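Local coordinates for sensor protein (Rhodopseudomonas palustris, PDB 2OOL) that senses red light through a bound biliverdin as a bacteriophytochrome and probably relays the signal as a histidine kinase, this chain being its chromophore-binding domain, at residues Q40-D52 with R124-R136. Sequence-based numbering, arbitrary orientation.
Sequences QPHGYLFVVSETD and RHDSIVILELEPR
F46 and L133 meet at a slant on one face of an antiparallel strand pair, ring atom F46 CE2 resting 3.9 Å from L133 CD1. The CG of F46 stands anti to the carbonyl carbon, sending the ring toward L133; the carbonyl O of L131 lies at the ring's edge, near its plane. Y44, L131, V48 and V129 share this face; helix 62-66 covers Y44 and F46 there.

The other face carries L45, V47, I130 and E132. L45 and E132 run side by side in the same direction, with L45 CD1 3.8 Å from E132 OE2, while L45 CG packs against I130 CG2 at 3.8 Å. The buried carboxylate of E132 is gripped by the backbone N of L262 and V261 and by the hydroxyl of S260, which should hold it firmly and favour its charged form. Further along, V47 CG1, anti to its own backbone nitrogen (chi1 -179°), reaches I128 CD1.

Along the strands, Y44 exchanges two backbone hydrogen bonds with L133, and F46 two with L131; the F46 N to L131 O bond is nearly straight, 169° at the hydrogen. At the turn end, E50 crosses R124 at about a right angle, the carboxylate and guanidinium planes 46° apart. E50 OE1 forms a salt bridge with R124 NE, modelled at an unusually short 2.5 Å, so the exact length is doubtful. E50 CG lies against V129 CG2 at 3.6 Å. At the far end one water joins H42 NE2 to E134 OE2, which also forms a salt bridge with R311.

Strands 44-48 and 128-134 are central neighbours in the antiparallel sheet of the PAS domain, with 55-59 and 114-125 flanking them, and the type I' turn H125-I128 makes 114-125 and 128-134 a beta hairpin.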
loop_
_atom_site.group_PDB
_atom_site.type_symbol
_atom_site.label_atom_id
_atom_site.label_comp_id
_atom_site.label_asym_id
_atom_site.label_seq_id
_atom_site.Cartn_x
_atom_site.Cartn_y
_atom_site.Cartn_z
ATOM N N GLN A 40 11.066 20.622 -15.935
ATOM C CA GLN A 40 11.435 19.417 -16.628
ATOM C C GLN A 40 10.282 19.026 -17.584
ATOM O O GLN A 40 9.145 18.839 -17.140
ATOM C CB GLN A 40 11.734 18.269 -15.645
ATOM C CG GLN A 40 12.804 18.650 -14.608
ATOM C CD GLN A 40 13.088 17.556 -13.651
ATOM O OE1 GLN A 40 13.436 16.467 -14.070
ATOM N NE2 GLN A 40 12.962 17.838 -12.353
ATOM N N PRO A 41 10.593 18.832 -18.874
ATOM C CA PRO A 41 9.581 18.663 -19.901
ATOM C C PRO A 41 8.901 17.293 -20.066
ATOM O O PRO A 41 8.133 17.132 -21.003
ATOM C CB PRO A 41 10.341 19.025 -21.192
ATOM C CG PRO A 41 11.714 18.645 -20.924
ATOM C CD PRO A 41 11.951 18.704 -19.427
ATOM N N HIS A 42 9.113 16.319 -19.183
ATOM C CA HIS A 42 8.318 15.084 -19.275
ATOM C C HIS A 42 6.867 15.372 -18.822
ATOM O O HIS A 42 6.034 14.489 -18.890
ATOM C CB HIS A 42 8.941 13.946 -18.432
ATOM C CG HIS A 42 9.007 14.261 -16.968
ATOM N ND1 HIS A 42 9.936 15.126 -16.441
ATOM C CD2 HIS A 42 8.229 13.871 -15.935
ATOM C CE1 HIS A 42 9.725 15.262 -15.147
ATOM N NE2 HIS A 42 8.708 14.496 -14.805
ATOM N N GLY A 43 6.586 16.593 -18.320
ATOM C CA GLY A 43 5.252 16.969 -17.814
ATOM C C GLY A 43 4.897 18.368 -18.316
ATOM O O GLY A 43 5.673 18.979 -18.998
ATOM N N TYR A 44 3.725 18.867 -17.968
ATOM C CA TYR A 44 3.299 20.221 -18.342
ATOM C C TYR A 44 2.786 20.992 -17.118
ATOM O O TYR A 44 2.170 20.413 -16.234
ATOM C CB TYR A 44 2.181 20.150 -19.417
ATOM C CG TYR A 44 2.538 19.343 -20.650
ATOM C CD1 TYR A 44 3.154 19.935 -21.744
ATOM C CD2 TYR A 44 2.243 17.976 -20.731
ATOM C CE1 TYR A 44 3.507 19.170 -22.882
ATOM C CE2 TYR A 44 2.600 17.213 -21.857
ATOM C CZ TYR A 44 3.230 17.826 -22.917
ATOM O OH TYR A 44 3.546 17.087 -24.048
ATOM N N LEU A 45 2.976 22.310 -17.094
ATOM C CA LEU A 45 2.560 23.112 -15.931
ATOM C C LEU A 45 1.654 24.279 -16.318
ATOM O O LEU A 45 1.927 24.972 -17.293
ATOM C CB LEU A 45 3.800 23.644 -15.191
ATOM C CG LEU A 45 3.660 24.451 -13.913
ATOM C CD1 LEU A 45 4.928 24.272 -13.076
ATOM C CD2 LEU A 45 3.353 25.978 -14.159
ATOM N N PHE A 46 0.601 24.487 -15.519
ATOM C CA PHE A 46 -0.296 25.622 -15.666
ATOM C C PHE A 46 -0.424 26.292 -14.322
ATOM O O PHE A 46 -0.532 25.625 -13.297
ATOM C CB PHE A 46 -1.671 25.130 -16.056
ATOM C CG PHE A 46 -1.697 24.381 -17.345
ATOM C CD1 PHE A 46 -2.106 25.014 -18.515
ATOM C CD2 PHE A 46 -1.317 23.040 -17.399
ATOM C CE1 PHE A 46 -2.181 24.327 -19.707
ATOM C CE2 PHE A 46 -1.338 22.346 -18.615
ATOM C CZ PHE A 46 -1.762 22.967 -19.755
ATOM N N VAL A 47 -0.353 27.602 -14.306
ATOM C CA VAL A 47 -0.888 28.368 -13.199
ATOM C C VAL A 47 -2.273 28.749 -13.584
ATOM O O VAL A 47 -2.461 29.257 -14.666
ATOM C CB VAL A 47 -0.049 29.637 -12.913
ATOM C CG1 VAL A 47 -0.645 30.370 -11.750
ATOM C CG2 VAL A 47 1.475 29.206 -12.671
ATOM N N VAL A 48 -3.241 28.489 -12.719
ATOM C CA VAL A 48 -4.616 28.869 -12.984
ATOM C C VAL A 48 -5.235 29.629 -11.800
ATOM O O VAL A 48 -4.904 29.391 -10.638
ATOM C CB VAL A 48 -5.505 27.641 -13.289
ATOM C CG1 VAL A 48 -4.980 26.863 -14.513
ATOM C CG2 VAL A 48 -5.552 26.737 -12.093
ATOM N N SER A 49 -6.169 30.512 -12.099
ATOM C CA SER A 49 -6.830 31.274 -11.060
ATOM C C SER A 49 -7.895 30.418 -10.384
ATOM O O SER A 49 -8.467 29.527 -10.995
ATOM C CB SER A 49 -7.471 32.513 -11.656
ATOM O OG SER A 49 -8.561 32.113 -12.436
ATOM N N GLU A 50 -8.166 30.706 -9.117
ATOM C CA GLU A 50 -9.009 29.828 -8.298
ATOM C C GLU A 50 -10.474 30.105 -8.570
ATOM O O GLU A 50 -11.339 29.322 -8.181
ATOM C CB GLU A 50 -8.720 30.060 -6.810
ATOM C CG GLU A 50 -8.387 28.781 -6.016
ATOM C CD GLU A 50 -7.672 29.141 -4.738
ATOM O OE1 GLU A 50 -6.621 28.541 -4.404
ATOM O OE2 GLU A 50 -8.155 30.080 -4.076
ATOM N N THR A 51 -10.744 31.224 -9.234
ATOM C CA THR A 51 -12.095 31.641 -9.542
ATOM C C THR A 51 -12.689 30.766 -10.664
ATOM O O THR A 51 -13.278 29.692 -10.403
ATOM C CB THR A 51 -12.085 33.159 -9.890
ATOM O OG1 THR A 51 -13.375 33.576 -10.353
ATOM C CG2 THR A 51 -10.989 33.515 -10.947
ATOM N N ASP A 52 -12.467 31.202 -11.901
ATOM C CA ASP A 52 -12.941 30.535 -13.113
ATOM C C ASP A 52 -11.795 29.775 -13.802
ATOM O O ASP A 52 -11.907 29.354 -14.961
ATOM C CB ASP A 52 -13.530 31.591 -14.054
ATOM C CG ASP A 52 -12.844 32.948 -13.891
ATOM O OD1 ASP A 52 -11.605 32.921 -13.591
ATOM O OD2 ASP A 52 -13.543 34.002 -14.019
ATOM N N ARG A 124 -1.409 24.692 -4.041
ATOM C CA ARG A 124 -1.616 26.115 -3.719
ATOM C C ARG A 124 -0.409 26.648 -2.957
ATOM O O ARG A 124 -0.054 26.066 -1.963
ATOM C CB ARG A 124 -2.769 26.221 -2.761
ATOM C CG ARG A 124 -4.119 26.370 -3.391
ATOM C CD ARG A 124 -5.117 26.791 -2.288
ATOM N NE ARG A 124 -6.504 26.699 -2.730
ATOM C CZ ARG A 124 -7.146 25.564 -3.015
ATOM N NH1 ARG A 124 -6.549 24.373 -2.897
ATOM N NH2 ARG A 124 -8.412 25.632 -3.430
ATOM N N HIS A 125 0.213 27.734 -3.404
ATOM C CA HIS A 125 1.411 28.314 -2.733
ATOM C C HIS A 125 1.460 29.734 -3.310
ATOM O O HIS A 125 1.076 29.947 -4.463
ATOM C CB HIS A 125 2.669 27.390 -2.987
ATOM C CG HIS A 125 3.986 27.899 -2.424
ATOM N ND1 HIS A 125 4.198 28.126 -1.077
ATOM C CD2 HIS A 125 5.161 28.194 -3.039
ATOM C CE1 HIS A 125 5.435 28.554 -0.892
ATOM N NE2 HIS A 125 6.039 28.602 -2.067
ATOM N N ASP A 126 1.738 30.755 -2.478
ATOM C CA ASP A 126 1.800 32.157 -2.960
ATOM C C ASP A 126 0.585 32.691 -3.630
ATOM O O ASP A 126 0.648 33.433 -4.631
ATOM C CB ASP A 126 3.003 32.358 -3.872
ATOM C CG ASP A 126 4.330 32.338 -3.086
ATOM O OD1 ASP A 126 4.319 32.005 -1.880
ATOM O OD2 ASP A 126 5.369 32.748 -3.655
ATOM N N SER A 127 -0.554 32.389 -3.035
ATOM C CA SER A 127 -1.797 32.968 -3.471
ATOM C C SER A 127 -2.181 32.499 -4.863
ATOM O O SER A 127 -3.082 33.061 -5.484
ATOM C CB SER A 127 -1.724 34.534 -3.352
ATOM O OG SER A 127 -0.826 34.852 -2.259
ATOM N N ILE A 128 -1.528 31.435 -5.361
ATOM C CA ILE A 128 -1.867 30.888 -6.688
ATOM C C ILE A 128 -1.980 29.379 -6.706
ATOM O O ILE A 128 -1.531 28.712 -5.795
ATOM C CB ILE A 128 -0.845 31.338 -7.791
ATOM C CG1 ILE A 128 0.574 30.894 -7.450
ATOM C CG2 ILE A 128 -0.924 32.876 -8.015
ATOM C CD1 ILE A 128 1.486 30.831 -8.619
ATOM N N VAL A 129 -2.501 28.839 -7.806
ATOM C CA VAL A 129 -2.716 27.406 -7.969
ATOM C C VAL A 129 -1.922 26.959 -9.147
ATOM O O VAL A 129 -2.021 27.559 -10.194
ATOM C CB VAL A 129 -4.212 27.110 -8.253
ATOM C CG1 VAL A 129 -4.429 25.623 -8.460
ATOM C CG2 VAL A 129 -5.091 27.670 -7.112
ATOM N N ILE A 130 -1.129 25.905 -8.961
ATOM C CA ILE A 130 -0.264 25.370 -9.973
ATOM C C ILE A 130 -0.806 23.961 -10.238
ATOM O O ILE A 130 -1.008 23.203 -9.300
ATOM C CB ILE A 130 1.192 25.319 -9.498
ATOM C CG1 ILE A 130 1.790 26.729 -9.352
ATOM C CG2 ILE A 130 2.068 24.439 -10.430
ATOM C CD1 ILE A 130 3.259 26.816 -8.905
ATOM N N LEU A 131 -1.100 23.662 -11.500
ATOM C CA LEU A 131 -1.485 22.319 -11.925
ATOM C C LEU A 131 -0.363 21.720 -12.755
ATOM O O LEU A 131 0.127 22.349 -13.679
ATOM C CB LEU A 131 -2.769 22.371 -12.733
ATOM C CG LEU A 131 -3.207 21.048 -13.429
ATOM C CD1 LEU A 131 -3.609 19.972 -12.409
ATOM C CD2 LEU A 131 -4.322 21.278 -14.389
ATOM N N GLU A 132 0.037 20.504 -12.449
ATOM C CA GLU A 132 1.063 19.872 -13.226
ATOM C C GLU A 132 0.538 18.541 -13.770
ATOM O O GLU A 132 -0.151 17.837 -13.066
ATOM C CB GLU A 132 2.296 19.667 -12.354
ATOM C CG GLU A 132 2.978 20.972 -11.932
ATOM C CD GLU A 132 4.135 20.748 -10.982
ATOM O OE1 GLU A 132 3.872 20.488 -9.799
ATOM O OE2 GLU A 132 5.296 20.839 -11.421
ATOM N N LEU A 133 0.870 18.238 -15.020
ATOM C CA LEU A 133 0.374 17.063 -15.732
ATOM C C LEU A 133 1.511 16.122 -15.946
ATOM O O LEU A 133 2.472 16.471 -16.631
ATOM C CB LEU A 133 -0.190 17.492 -17.102
ATOM C CG LEU A 133 -1.400 18.397 -17.132
ATOM C CD1 LEU A 133 -1.930 18.494 -18.556
ATOM C CD2 LEU A 133 -2.446 17.917 -16.168
ATOM N N GLU A 134 1.454 14.961 -15.311
ATOM C CA GLU A 134 2.498 13.915 -15.404
ATOM C C GLU A 134 1.922 12.714 -16.134
ATOM O O GLU A 134 0.735 12.544 -16.136
ATOM C CB GLU A 134 2.904 13.401 -13.995
ATOM C CG GLU A 134 3.893 14.262 -13.230
ATOM C CD GLU A 134 4.470 13.592 -11.968
ATOM O OE1 GLU A 134 4.016 12.463 -11.579
ATOM O OE2 GLU A 134 5.334 14.251 -11.330
ATOM N N PRO A 135 2.785 11.804 -16.627
ATOM C CA PRO A 135 2.277 10.531 -17.112
ATOM C C PRO A 135 1.630 9.716 -16.000
ATOM O O PRO A 135 2.007 9.830 -14.830
ATOM C CB PRO A 135 3.522 9.804 -17.634
ATOM C CG PRO A 135 4.620 10.810 -17.661
ATOM C CD PRO A 135 4.250 11.901 -16.707
ATOM N N ARG A 136 0.670 8.890 -16.358
ATOM C CA ARG A 136 -0.062 8.123 -15.377
ATOM C C ARG A 136 0.678 6.874 -14.892
ATOM O O ARG A 136 1.586 6.374 -15.546
ATOM C CB ARG A 136 -1.408 7.680 -15.958
ATOM C CG ARG A 136 -2.277 8.828 -16.444
ATOM C CD ARG A 136 -3.745 8.448 -16.544
ATOM N NE ARG A 136 -4.254 7.973 -15.264
ATOM C CZ ARG A 136 -5.471 7.459 -15.074
ATOM N NH1 ARG A 136 -6.363 7.395 -16.081
ATOM N NH2 ARG A 136 -5.833 7.043 -13.859
HETATM O O HOH W 1 7.744 14.395 -12.185
#